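Pex protein (Anabaena sp. PCC 7120, PDB 2DQL) is associated with the cyanobacterial circadian clock and, as a member of the PadR-like family with a winged-helix fold, probably binds DNA to regulate transcription. Local coordinates at residues T16-Q20 against E21-C25. Numbering follows the deposited sequence.
Sequences TYLCQ and EVAIC
The carbonyl oxygens of C19 and Q20 accept hydrogen bonds from the amides of A23 and I24, so that the chain passes from an extended lead-in into the first turn of helix 20-31 with C19 at the N-cap. The bond from A23 N to C19 O is 2.9 Å long and nearly straight, at 165° about the hydrogen. Its neighbour, from I24 N to Q20 O, has the same length.

Around this turn the side chains illustrate how a helix start is packed by the residues just before it. L18 lies across V22 at about a right angle, its CD2 touching V22 CG1 at 3.8 Å, while its CB faces the methyl of A23. With chi1 at 60° the sulfur of C19 sits over its own backbone, flanked by N and C, a rotation that sets SG 3.7 Å from CG2 of V22 and 3.5 Å from OE1 of E21. A turn about the second torsion of E21 (91°) brings its carboxylate back toward C19. One turn apart, the side chains of Q20 and I24 cross at a slant: CD1 of I24 lies 4.0 Å from CG of Q20 and about as far from the terminal amide nitrogen NE2. Replacing I24 by an alanine would probably leave the aliphatic part of Q20 without this apolar neighbour and open a gap toward A62 and F65.

The segment 16-20 begins in strand 16-17, which pairs in parallel with strand 52-53. From there the helix start is wedged between helix 56-68, met by A23 and I24, and helix 96-112, whose W106 touches both L18 and V22. F9 of the second subunit packs on C19 and V22, bringing this corner of the winged-helix fold of the PadR-like family into the dimer interface.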
loop_
_atom_site.group_PDB
_atom_site.type_symbol
_atom_site.label_atom_id
_atom_site.label_comp_id
_atom_site.label_asym_id
_atom_site.label_seq_id
_atom_site.Cartn_x
_atom_site.Cartn_y
_atom_site.Cartn_z
ATOM N N THR A 16 -2.833 7.480 1.702
ATOM C CA THR A 16 -2.017 6.310 1.995
ATOM C C THR A 16 -2.486 5.662 3.293
ATOM O O THR A 16 -2.577 6.334 4.320
ATOM C CB THR A 16 -0.528 6.685 2.178
ATOM O OG1 THR A 16 -0.043 7.339 1.000
ATOM C CG2 THR A 16 0.307 5.439 2.440
ATOM N N TYR A 17 -2.795 4.370 3.241
ATOM C CA TYR A 17 -3.214 3.647 4.440
ATOM C C TYR A 17 -1.954 3.128 5.113
ATOM O O TYR A 17 -1.134 2.466 4.481
ATOM C CB TYR A 17 -4.135 2.473 4.096
ATOM C CG TYR A 17 -5.586 2.861 3.994
ATOM C CD1 TYR A 17 -6.058 3.603 2.911
ATOM C CD2 TYR A 17 -6.484 2.529 5.008
ATOM C CE1 TYR A 17 -7.390 4.007 2.843
ATOM C CE2 TYR A 17 -7.814 2.928 4.950
ATOM C CZ TYR A 17 -8.260 3.667 3.867
ATOM O OH TYR A 17 -9.571 4.082 3.821
ATOM N N LEU A 18 -1.795 3.432 6.395
ATOM C CA LEU A 18 -0.612 3.000 7.123
ATOM C C LEU A 18 -0.506 1.486 7.227
ATOM O O LEU A 18 -1.516 0.790 7.348
ATOM C CB LEU A 18 -0.619 3.585 8.543
ATOM C CG LEU A 18 -0.788 5.098 8.714
ATOM C CD1 LEU A 18 -0.624 5.449 10.192
ATOM C CD2 LEU A 18 0.248 5.846 7.874
ATOM N N CYS A 19 0.719 0.975 7.172
ATOM C CA CYS A 19 0.939 -0.454 7.336
ATOM C C CYS A 19 1.178 -0.593 8.837
ATOM O O CYS A 19 1.322 0.417 9.532
ATOM C CB CYS A 19 2.162 -0.930 6.549
ATOM S SG CYS A 19 3.723 -0.155 7.007
ATOM N N GLN A 20 1.226 -1.823 9.331
ATOM C CA GLN A 20 1.404 -2.066 10.761
ATOM C C GLN A 20 2.613 -1.392 11.403
ATOM O O GLN A 20 2.488 -0.758 12.455
ATOM C CB GLN A 20 1.464 -3.573 11.036
ATOM C CG GLN A 20 1.340 -3.928 12.513
ATOM C CD GLN A 20 1.385 -5.424 12.758
ATOM O OE1 GLN A 20 0.717 -6.195 12.068
ATOM N NE2 GLN A 20 2.172 -5.843 13.744
ATOM N N GLU A 21 3.779 -1.521 10.780
ATOM C CA GLU A 21 4.990 -0.930 11.329
ATOM C C GLU A 21 4.863 0.570 11.556
ATOM O O GLU A 21 5.276 1.084 12.597
ATOM C CB GLU A 21 6.184 -1.225 10.415
ATOM C CG GLU A 21 6.510 -2.710 10.289
ATOM C CD GLU A 21 5.791 -3.400 9.134
ATOM O OE1 GLU A 21 4.654 -3.013 8.790
ATOM O OE2 GLU A 21 6.372 -4.356 8.579
ATOM N N VAL A 22 4.286 1.272 10.586
ATOM C CA VAL A 22 4.115 2.714 10.691
ATOM C C VAL A 22 3.011 3.059 11.695
ATOM O O VAL A 22 3.159 3.976 12.495
ATOM C CB VAL A 22 3.774 3.336 9.320
ATOM C CG1 VAL A 22 3.550 4.839 9.468
ATOM C CG2 VAL A 22 4.913 3.063 8.332
ATOM N N ALA A 23 1.912 2.313 11.660
ATOM C CA ALA A 23 0.801 2.565 12.580
ATOM C C ALA A 23 1.238 2.428 14.038
ATOM O O ALA A 23 0.784 3.181 14.900
ATOM C CB ALA A 23 -0.343 1.606 12.288
ATOM N N ILE A 24 2.113 1.465 14.311
ATOM C CA ILE A 24 2.600 1.258 15.672
ATOM C C ILE A 24 3.309 2.521 16.165
ATOM O O ILE A 24 3.084 2.969 17.289
ATOM C CB ILE A 24 3.575 0.063 15.731
ATOM C CG1 ILE A 24 2.803 -1.249 15.542
ATOM C CG2 ILE A 24 4.343 0.068 17.049
ATOM C CD1 ILE A 24 3.712 -2.468 15.352
ATOM N N CYS A 25 4.156 3.100 15.320
ATOM C CA CYS A 25 4.883 4.309 15.693
ATOM C C CYS A 25 3.939 5.504 15.832
ATOM O O CYS A 25 4.085 6.314 16.749
ATOM C CB CYS A 25 5.971 4.606 14.660
ATOM S SG CYS A 25 7.202 3.296 14.552
#